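Local coordinates for TCP pilus virulence regulatory protein (Vibrio cholerae, PDB 4MLO) that probably activates transcription of virulence genes, including those of the TCP pilus, as an AraC-family DNA-binding regulator, and binds palmitoleic acid between its domains, at residues S6-V11 and L228-E233; L61-I66 and I86-I91; N24-D29 and L177-I182. One frame throughout, in Å; residues are numbered along the deposited sequence.

Contact 1 of 3, residues S6-V11 and L228-E233; sequences SFQTNV and LMKTGE. With PAM (palmitoleic acid), chain E.
Asn-10 of strand 7-14 and Lys-230 at the end of helix 213-230 mark the closest backbone approach, their CA atoms 8.7 Å apart, so side chains must bridge the gap. The extended chain of Lys-230 carries NZ across to Asn-10 OD1 at 3.0 Å. The ammonium stands well above the plane of that carbonyl, 52° out of it, rather than on a lone pair. The Gln-8 amide approaches the same oxygen from the opposite face, NE2 lying 2.8 Å from Asn-10 OD1, and Lys-230 NZ makes a weak bond to Gln-8 OE1 at 3.4 Å. Both Gln-8 bonds are doubtful: the side chain has two conformers, and this one also sets OE1 2.8 Å from Asn-10 OD1, two acceptors together. The strand lies at one edge of the cupin-like N-terminal sheet, whereas the helix is the long one of the AraC-type DNA-binding region, so the contact is an interdomain one. Between the two sits the head of the fatty acid: Lys-230 NZ donates to O1 of palmitoleic acid at 2.7 Å, and the ligand is also hydrogen-bonded to Tyr-12 OH and Lys-31 NZ. These amines and the hydroxyl form a cationic, polar seat for the carboxylate, consistent with the ligand influencing how the two domains are held. A water joins Asn-10 ND2 to Lys-230 O, 3.1 Å from each. Beyond Lys-230 the helix closes in a Schellman motif at Gly-232, while Thr-231 OG1 bonds back to Leu-228 O at 2.8 Å.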
loop_
_atom_site.group_PDB
_atom_site.type_symbol
_atom_site.label_atom_id
_atom_site.label_comp_id
_atom_site.label_asym_id
_atom_site.label_seq_id
_atom_site.Cartn_x
_atom_site.Cartn_y
_atom_site.Cartn_z
ATOM N N SER A 6 10.975 7.914 -8.120
ATOM C CA SER A 6 10.734 6.483 -7.994
ATOM C C SER A 6 10.111 6.111 -6.660
ATOM O O SER A 6 9.366 5.124 -6.584
ATOM C CB SER A 6 12.044 5.713 -8.168
ATOM O OG SER A 6 12.505 5.850 -9.495
ATOM N N PHE A 7 10.409 6.885 -5.619
ATOM C CA PHE A 7 10.024 6.576 -4.251
ATOM C C PHE A 7 9.442 7.800 -3.571
ATOM O O PHE A 7 10.079 8.858 -3.523
ATOM C CB PHE A 7 11.214 6.080 -3.444
ATOM C CG PHE A 7 11.971 4.972 -4.113
ATOM C CD1 PHE A 7 11.436 3.705 -4.181
ATOM C CD2 PHE A 7 13.209 5.210 -4.671
ATOM C CE1 PHE A 7 12.121 2.681 -4.813
ATOM C CE2 PHE A 7 13.908 4.203 -5.294
ATOM C CZ PHE A 7 13.369 2.930 -5.366
ATOM N N GLN A 8 8.239 7.632 -3.040
ATOM C CA GLN A 8 7.590 8.614 -2.183
ATOM C C GLN A 8 7.677 8.104 -0.748
ATOM O O GLN A 8 7.316 6.953 -0.475
ATOM C CB GLN A 8 6.135 8.810 -2.613
ATOM C CG GLN A 8 5.448 10.046 -2.048
ATOM C CD GLN A 8 4.981 9.851 -0.627
ATOM O OE1 GLN A 8 4.627 8.746 -0.225
ATOM N NE2 GLN A 8 4.984 10.923 0.145
ATOM N N THR A 9 8.162 8.945 0.162
ATOM C CA THR A 9 8.433 8.475 1.508
ATOM C C THR A 9 7.727 9.339 2.539
ATOM O O THR A 9 7.505 10.537 2.339
ATOM C CB THR A 9 9.957 8.432 1.806
ATOM O OG1 THR A 9 10.496 9.748 1.715
ATOM C CG2 THR A 9 10.669 7.527 0.795
ATOM N N ASN A 10 7.335 8.698 3.627
ATOM C CA ASN A 10 6.695 9.370 4.744
ATOM C C ASN A 10 7.208 8.745 6.024
ATOM O O ASN A 10 7.490 7.548 6.080
ATOM C CB ASN A 10 5.156 9.267 4.694
ATOM C CG ASN A 10 4.567 10.009 3.549
ATOM O OD1 ASN A 10 4.353 9.439 2.479
ATOM N ND2 ASN A 10 4.309 11.291 3.742
ATOM N N VAL A 11 7.368 9.573 7.047
ATOM C CA VAL A 11 7.728 9.097 8.373
ATOM C C VAL A 11 6.654 9.578 9.330
ATOM O O VAL A 11 6.435 10.789 9.467
ATOM C CB VAL A 11 9.119 9.588 8.826
ATOM C CG1 VAL A 11 9.450 9.022 10.185
ATOM C CG2 VAL A 11 10.197 9.153 7.861
ATOM N N LEU A 228 -3.683 13.167 -2.306
ATOM C CA LEU A 228 -3.807 14.620 -2.402
ATOM C C LEU A 228 -3.244 15.304 -1.174
ATOM O O LEU A 228 -2.561 16.338 -1.279
ATOM C CB LEU A 228 -5.258 15.035 -2.573
ATOM C CG LEU A 228 -5.988 14.702 -3.841
ATOM C CD1 LEU A 228 -7.419 15.028 -3.608
ATOM C CD2 LEU A 228 -5.436 15.545 -4.984
ATOM N N MET A 229 -3.529 14.765 0.006
ATOM C CA MET A 229 -2.979 15.380 1.203
ATOM C C MET A 229 -1.461 15.290 1.231
ATOM O O MET A 229 -0.792 16.203 1.735
ATOM C CB MET A 229 -3.602 14.733 2.444
ATOM C CG MET A 229 -5.074 15.123 2.539
ATOM S SD MET A 229 -5.902 14.545 4.040
ATOM C CE MET A 229 -6.546 12.964 3.511
ATOM N N LYS A 230 -0.896 14.208 0.713
ATOM C CA LYS A 230 0.559 14.101 0.682
ATOM C C LYS A 230 1.197 15.104 -0.261
ATOM O O LYS A 230 2.395 15.380 -0.113
ATOM C CB LYS A 230 0.973 12.679 0.295
ATOM C CG LYS A 230 0.786 11.654 1.391
ATOM C CD LYS A 230 1.229 10.279 0.902
ATOM C CE LYS A 230 1.154 9.290 2.009
ATOM N NZ LYS A 230 1.882 8.047 1.615
ATOM N N THR A 231 0.456 15.657 -1.216
ATOM C CA THR A 231 1.008 16.700 -2.073
ATOM C C THR A 231 0.866 18.095 -1.470
ATOM O O THR A 231 1.273 19.066 -2.110
ATOM C CB THR A 231 0.353 16.707 -3.460
ATOM O OG1 THR A 231 -0.991 17.196 -3.370
ATOM C CG2 THR A 231 0.372 15.324 -4.116
ATOM N N GLY A 232 0.300 18.216 -0.269
ATOM C CA GLY A 232 0.134 19.495 0.400
ATOM C C GLY A 232 -1.254 20.114 0.334
ATOM O O GLY A 232 -1.446 21.217 0.865
ATOM N N GLU A 233 -2.234 19.456 -0.289
ATOM C CA GLU A 233 -3.595 19.957 -0.194
ATOM C C GLU A 233 -4.071 19.852 1.255
ATOM O O GLU A 233 -3.828 18.844 1.932
ATOM C CB GLU A 233 -4.546 19.164 -1.110
ATOM C CG GLU A 233 -4.168 19.088 -2.563
ATOM C CD GLU A 233 -4.316 20.417 -3.308
ATOM O OE1 GLU A 233 -4.994 21.338 -2.792
ATOM O OE2 GLU A 233 -3.755 20.528 -4.424
HETATM C C1 PAM E . 0.247 6.093 3.568
HETATM O O1 PAM E . 1.309 6.701 3.871
HETATM O O2 PAM E . 0.030 5.701 2.398
HETATM C C2 PAM E . -0.810 5.843 4.608
HETATM C C3 PAM E . -1.115 4.346 4.771
HETATM C C4 PAM E . 0.151 3.607 5.199
HETATM C C5 PAM E . -0.090 2.123 5.452
HETATM C C6 PAM E . 1.223 1.390 5.722
HETATM C C7 PAM E . 1.936 1.887 6.979
HETATM C C8 PAM E . 1.166 1.508 8.232
HETATM C C9 PAM E . 1.814 2.055 9.500
HETATM C C10 PAM E . 1.749 3.337 9.877
HETATM C C11 PAM E . 1.050 4.400 9.046
HETATM C C12 PAM E . 0.433 5.516 9.890
HETATM C C13 PAM E . -0.530 6.303 8.998
HETATM C C14 PAM E . -1.557 7.137 9.737
HETATM C C15 PAM E . -2.422 6.298 10.668
HETATM C C16 PAM E . -3.764 6.937 10.922
HETATM O O HOH W 1 4.918 6.600 1.485
HETATM O O HOH W 2 3.995 13.757 1.943
#

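Contact 2 of 3, residues L61-I66 and I86-I91; sequences LKKNSI and ISDSFI
Lys-63 of the loop after strand 57-61 and Asp-88 in the first turn of helix 88-93, both in the cupin-like N-terminal domain, meet at about a right angle. Their salt bridge is carried by Lys-63 NZ and Asp-88 OD1 at 2.9 Å. NZ lies above the carboxylate plane, 39° out of it, and is displaced toward OD1; Asp-88 OD2 is farther from the same NZ, at 3.3 Å. The lysine attains this reach by a nearly fully extended chain, CG trans to the backbone N (chi1 -173°). Asp-88 folds instead beside its own backbone N, with chi1 at -70°. Both backbones here are held by local bonds. Lys-62 to Ser-65 form a type II beta turn with Asn-64 at positive phi, and Lys-62 O takes both Ser-65 N at 3.2 Å and Ser-65 OG at 2.6 Å, the hydroxyl lying in the carbonyl plane. Across the contact, Ser-87 is the N-cap residue, and Ile-91 N bonds to Ser-87 O at 3.1 Å. A carboxylate in this first turn would probably be favoured by the helix N terminus. Asp-29 OD1 lies 2.7 Å from Asp-88 OD1, short enough to suggest that a proton may be shared, and the nearby Lys-63 may ease the remaining charge. Lys-63 also has a long, weak ion pair with Glu-172 of helix 170-180. The bridge thus ties the loop between strands 57-61 and 66-73 to helix 88-93, which follows strand 79-86 and packs through Phe-90 and Ile-91 against helix 141-159.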
loop_
_atom_site.group_PDB
_atom_site.type_symbol
_atom_site.label_atom_id
_atom_site.label_comp_id
_atom_site.label_asym_id
_atom_site.label_seq_id
_atom_site.Cartn_x
_atom_site.Cartn_y
_atom_site.Cartn_z
ATOM N N LEU A 61 3.434 -4.440 1.404
ATOM C CA LEU A 61 2.003 -4.465 1.096
ATOM C C LEU A 61 1.825 -4.462 -0.418
ATOM O O LEU A 61 2.379 -3.602 -1.118
ATOM C CB LEU A 61 1.257 -3.276 1.720
ATOM C CG LEU A 61 1.387 -3.106 3.247
ATOM C CD1 LEU A 61 0.605 -1.888 3.688
ATOM C CD2 LEU A 61 0.891 -4.343 3.966
ATOM N N LYS A 62 1.048 -5.420 -0.920
ATOM C CA LYS A 62 0.904 -5.598 -2.363
ATOM C C LYS A 62 -0.060 -4.576 -2.954
ATOM O O LYS A 62 -1.119 -4.276 -2.389
ATOM C CB LYS A 62 0.412 -7.010 -2.675
ATOM C CG LYS A 62 0.474 -7.331 -4.130
ATOM C CD LYS A 62 -0.273 -8.596 -4.449
ATOM C CE LYS A 62 0.262 -9.746 -3.696
ATOM N NZ LYS A 62 -0.396 -10.997 -4.193
ATOM N N LYS A 63 0.303 -4.054 -4.118
ATOM C CA LYS A 63 -0.564 -3.136 -4.835
ATOM C C LYS A 63 -1.888 -3.812 -5.142
ATOM O O LYS A 63 -1.931 -5.005 -5.466
ATOM C CB LYS A 63 0.106 -2.696 -6.136
ATOM C CG LYS A 63 -0.654 -1.613 -6.864
ATOM C CD LYS A 63 -0.040 -1.278 -8.226
ATOM C CE LYS A 63 -0.850 -0.189 -8.890
ATOM N NZ LYS A 63 -0.458 0.079 -10.302
ATOM N N ASN A 64 -2.963 -3.032 -5.005
ATOM C CA ASN A 64 -4.362 -3.403 -5.260
ATOM C C ASN A 64 -4.922 -4.312 -4.187
ATOM O O ASN A 64 -6.028 -4.819 -4.326
ATOM C CB ASN A 64 -4.569 -4.044 -6.637
ATOM C CG ASN A 64 -4.296 -3.076 -7.758
ATOM O OD1 ASN A 64 -4.618 -1.894 -7.675
ATOM N ND2 ASN A 64 -3.651 -3.561 -8.805
ATOM N N SER A 65 -4.200 -4.509 -3.090
ATOM C CA SER A 65 -4.775 -5.276 -2.014
ATOM C C SER A 65 -5.687 -4.376 -1.179
ATOM O O SER A 65 -5.606 -3.153 -1.234
ATOM C CB SER A 65 -3.683 -5.894 -1.136
ATOM O OG SER A 65 -2.868 -4.897 -0.523
ATOM N N ILE A 66 -6.544 -5.007 -0.391
ATOM C CA ILE A 66 -7.442 -4.320 0.537
ATOM C C ILE A 66 -7.067 -4.809 1.923
ATOM O O ILE A 66 -7.344 -5.962 2.283
ATOM C CB ILE A 66 -8.921 -4.599 0.234
ATOM C CG1 ILE A 66 -9.296 -4.104 -1.156
ATOM C CG2 ILE A 66 -9.823 -3.961 1.311
ATOM C CD1 ILE A 66 -9.113 -2.644 -1.380
ATOM N N ILE A 86 6.247 2.945 -3.744
ATOM C CA ILE A 86 7.094 2.738 -4.918
ATOM C C ILE A 86 6.281 3.038 -6.166
ATOM O O ILE A 86 5.219 2.436 -6.375
ATOM C CB ILE A 86 7.632 1.300 -4.969
ATOM C CG1 ILE A 86 8.320 0.925 -3.658
ATOM C CG2 ILE A 86 8.618 1.158 -6.109
ATOM C CD1 ILE A 86 8.670 -0.523 -3.560
ATOM N N SER A 87 6.797 3.925 -7.023
ATOM C CA SER A 87 6.046 4.336 -8.205
ATOM C C SER A 87 5.893 3.195 -9.208
ATOM O O SER A 87 6.730 2.290 -9.306
ATOM C CB SER A 87 6.731 5.528 -8.888
ATOM O OG SER A 87 7.917 5.149 -9.545
ATOM N N ASP A 88 4.795 3.253 -9.963
ATOM C CA ASP A 88 4.576 2.283 -11.024
ATOM C C ASP A 88 5.722 2.326 -12.026
ATOM O O ASP A 88 6.150 1.286 -12.543
ATOM C CB ASP A 88 3.245 2.560 -11.726
ATOM C CG ASP A 88 2.029 2.259 -10.851
ATOM O OD1 ASP A 88 2.124 1.359 -9.984
ATOM O OD2 ASP A 88 0.964 2.909 -11.044
ATOM N N SER A 89 6.244 3.517 -12.303
ATOM C CA SER A 89 7.327 3.608 -13.284
ATOM C C SER A 89 8.582 2.864 -12.811
ATOM O O SER A 89 9.258 2.207 -13.609
ATOM C CB SER A 89 7.625 5.077 -13.612
ATOM O OG SER A 89 8.138 5.798 -12.503
ATOM N N PHE A 90 8.890 2.915 -11.513
ATOM C CA PHE A 90 10.029 2.151 -11.018
ATOM C C PHE A 90 9.759 0.654 -11.110
ATOM O O PHE A 90 10.627 -0.112 -11.547
ATOM C CB PHE A 90 10.386 2.539 -9.577
ATOM C CG PHE A 90 11.555 1.747 -9.025
ATOM C CD1 PHE A 90 11.348 0.589 -8.294
ATOM C CD2 PHE A 90 12.873 2.133 -9.292
ATOM C CE1 PHE A 90 12.424 -0.162 -7.807
ATOM C CE2 PHE A 90 13.944 1.392 -8.820
ATOM C CZ PHE A 90 13.725 0.235 -8.074
ATOM N N ILE A 91 8.544 0.220 -10.739
ATOM C CA ILE A 91 8.199 -1.197 -10.845
ATOM C C ILE A 91 8.331 -1.663 -12.289
ATOM O O ILE A 91 8.891 -2.731 -12.561
ATOM C CB ILE A 91 6.781 -1.439 -10.285
ATOM C CG1 ILE A 91 6.719 -1.070 -8.801
ATOM C CG2 ILE A 91 6.351 -2.859 -10.488
ATOM C CD1 ILE A 91 7.622 -1.904 -7.863
#

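Contact 3 of 3, residues N24-D29 and L177-I182; sequences NLYIND and LVKSDI
Lys-179 NZ reaches Asn-28 OD1 at 2.6 Å, the two side chains coming from opposite directions. The ammonium sits above the amide carbonyl plane, 55° out of it. Asn-28 has two deposited conformers, and the one described also brings OD1 to 2.9 Å from Lys-179 CD, so the exact length of this bond is doubtful. On the aromatic side, NZ lies at the edge of the Tyr-26 ring, near its plane, and gives a weak bond to Tyr-26 OH at 3.4 Å. A water accepts from Lys-179 NZ at 3.0 Å and lies near the carboxylates of Asp-29 (3.0 Å from OD1) and Asp-88 (2.5 Å from OD2), not all of which it can donate to. The lysine chain turns at chi3 (-82°), which swings NZ toward these groups. In the second shell, Tyr-26 OH has its stronger partner in Asn-64 OD1, which helps orient the phenol. Lys-179 stands in the last turn of helix 170-180, the first of seven in the AraC-type DNA-binding region, and helix 213-230 touches both partners, Ser-219 against Tyr-26 and Ile-220 against Lys-179. The contact therefore joins the end of strand 19-26 and the loop that follows it, in the cupin-like domain, to the DNA-binding side. Its chemistry is that of a cation solvated mainly by one amide oxygen and a water, with the phenol oxygen a weak third partner; Asp-29 OD1 stays 5.4 Å from Lys-179 NZ, so those two charges are not in direct contact, but the carboxylates of Asp-29 and Asp-88 near that water may stabilise the ammonium indirectly.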
loop_
_atom_site.group_PDB
_atom_site.type_symbol
_atom_site.label_atom_id
_atom_site.label_comp_id
_atom_site.label_asym_id
_atom_site.label_seq_id
_atom_site.Cartn_x
_atom_site.Cartn_y
_atom_site.Cartn_z
ATOM N N ASN A 24 -10.237 -1.861 5.353
ATOM C CA ASN A 24 -10.516 -1.678 3.943
ATOM C C ASN A 24 -9.653 -0.557 3.365
ATOM O O ASN A 24 -10.097 0.245 2.545
ATOM C CB ASN A 24 -12.003 -1.440 3.702
ATOM C CG ASN A 24 -12.823 -2.738 3.858
ATOM O OD1 ASN A 24 -12.256 -3.841 3.895
ATOM N ND2 ASN A 24 -14.134 -2.590 3.980
ATOM N N LEU A 25 -8.369 -0.608 3.713
ATOM C CA LEU A 25 -7.353 0.289 3.154
ATOM C C LEU A 25 -6.885 -0.275 1.809
ATOM O O LEU A 25 -6.228 -1.323 1.775
ATOM C CB LEU A 25 -6.169 0.431 4.108
ATOM C CG LEU A 25 -5.041 1.371 3.672
ATOM C CD1 LEU A 25 -5.568 2.812 3.696
ATOM C CD2 LEU A 25 -3.751 1.175 4.500
ATOM N N TYR A 26 -7.196 0.458 0.733
ATOM C CA TYR A 26 -6.759 0.132 -0.628
ATOM C C TYR A 26 -5.324 0.585 -0.842
ATOM O O TYR A 26 -4.972 1.749 -0.598
ATOM C CB TYR A 26 -7.687 0.778 -1.671
ATOM C CG TYR A 26 -7.167 0.659 -3.088
ATOM C CD1 TYR A 26 -7.269 -0.529 -3.791
ATOM C CD2 TYR A 26 -6.561 1.728 -3.693
ATOM C CE1 TYR A 26 -6.751 -0.620 -5.091
ATOM C CE2 TYR A 26 -6.045 1.641 -4.925
ATOM C CZ TYR A 26 -6.120 0.474 -5.616
ATOM O OH TYR A 26 -5.551 0.500 -6.881
ATOM N N ILE A 27 -4.493 -0.330 -1.314
ATOM C CA ILE A 27 -3.068 -0.072 -1.482
ATOM C C ILE A 27 -2.901 0.341 -2.941
ATOM O O ILE A 27 -2.927 -0.495 -3.843
ATOM C CB ILE A 27 -2.220 -1.288 -1.119
ATOM C CG1 ILE A 27 -2.493 -1.712 0.329
ATOM C CG2 ILE A 27 -0.779 -0.967 -1.303
ATOM C CD1 ILE A 27 -2.247 -0.619 1.372
ATOM N N ASN A 28 -2.719 1.650 -3.178
ATOM C CA ASN A 28 -2.723 2.220 -4.526
ATOM C C ASN A 28 -1.448 1.901 -5.286
ATOM O O ASN A 28 -1.449 1.851 -6.524
ATOM C CB ASN A 28 -2.889 3.735 -4.448
ATOM C CG ASN A 28 -3.074 4.351 -5.805
ATOM O OD1 ASN A 28 -4.089 4.128 -6.423
ATOM N ND2 ASN A 28 -2.084 5.106 -6.284
ATOM N N ASP A 29 -0.345 1.729 -4.561
ATOM C CA ASP A 29 0.972 1.427 -5.107
ATOM C C ASP A 29 1.702 0.535 -4.110
ATOM O O ASP A 29 1.360 0.513 -2.933
ATOM C CB ASP A 29 1.790 2.698 -5.345
ATOM C CG ASP A 29 1.387 3.391 -6.629
ATOM O OD1 ASP A 29 1.525 2.763 -7.705
ATOM O OD2 ASP A 29 0.911 4.531 -6.554
ATOM N N LEU A 177 -9.073 1.464 -14.146
ATOM C CA LEU A 177 -10.232 2.101 -14.726
ATOM C C LEU A 177 -10.850 3.107 -13.758
ATOM O O LEU A 177 -11.096 4.259 -14.121
ATOM C CB LEU A 177 -11.234 1.021 -15.126
ATOM C CG LEU A 177 -12.594 1.496 -15.598
ATOM C CD1 LEU A 177 -12.442 2.212 -16.965
ATOM C CD2 LEU A 177 -13.570 0.325 -15.716
ATOM N N VAL A 178 -11.059 2.706 -12.500
ATOM C CA VAL A 178 -11.673 3.619 -11.543
ATOM C C VAL A 178 -10.792 4.847 -11.340
ATOM O O VAL A 178 -11.279 5.990 -11.251
ATOM C CB VAL A 178 -11.926 2.870 -10.220
ATOM C CG1 VAL A 178 -12.381 3.833 -9.122
ATOM C CG2 VAL A 178 -12.976 1.795 -10.412
ATOM N N LYS A 179 -9.484 4.626 -11.242
ATOM C CA LYS A 179 -8.526 5.699 -11.012
ATOM C C LYS A 179 -8.385 6.619 -12.203
ATOM O O LYS A 179 -7.843 7.714 -12.045
ATOM C CB LYS A 179 -7.162 5.125 -10.667
ATOM C CG LYS A 179 -7.105 4.455 -9.321
ATOM C CD LYS A 179 -5.694 4.299 -8.856
ATOM C CE LYS A 179 -5.008 3.108 -9.437
ATOM N NZ LYS A 179 -3.791 2.764 -8.627
ATOM N N SER A 180 -8.831 6.194 -13.393
ATOM C CA SER A 180 -8.800 7.055 -14.563
ATOM C C SER A 180 -9.888 8.124 -14.551
ATOM O O SER A 180 -9.798 9.095 -15.321
ATOM C CB SER A 180 -8.923 6.196 -15.822
ATOM O OG SER A 180 -10.264 5.778 -16.102
ATOM N N ASP A 181 -10.923 7.960 -13.726
ATOM C CA ASP A 181 -12.016 8.909 -13.614
ATOM C C ASP A 181 -12.636 8.727 -12.237
ATOM O O ASP A 181 -13.710 8.152 -12.107
ATOM C CB ASP A 181 -13.023 8.692 -14.739
ATOM C CG ASP A 181 -13.983 9.812 -14.901
ATOM O OD1 ASP A 181 -14.074 10.724 -14.047
ATOM O OD2 ASP A 181 -14.750 9.765 -15.898
ATOM N N ILE A 182 -11.915 9.201 -11.219
ATOM C CA ILE A 182 -12.217 8.835 -9.838
ATOM C C ILE A 182 -13.588 9.333 -9.389
ATOM O O ILE A 182 -14.195 8.728 -8.485
ATOM C CB ILE A 182 -11.086 9.374 -8.945
ATOM C CG1 ILE A 182 -11.175 8.831 -7.523
ATOM C CG2 ILE A 182 -11.117 10.889 -8.884
ATOM C CD1 ILE A 182 -10.954 7.334 -7.447
HETATM O O HOH W 3 -0.930 3.314 -9.389
#

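From the N terminus, segment 6-11 opens the widest loop, contact 1, which closes only at 228-233 near the end of helix 213-230. Segment 24-29 follows and opens contact 3, closed at 177-182. Within that span lies the short loop of contact 2, from 61-66 to 86-91, so the three loops are nested without crossing. Contact 2 stays in the cupin-like domain, while contacts 1 and 3 join that domain to the DNA-binding helices at two places whose centres are about 16 Å apart. Contact 2 touches both: Ser-6 O is probably hydrogen-bonded to Ser-87 N, and Lys-63 CE packs on Asn-28 O.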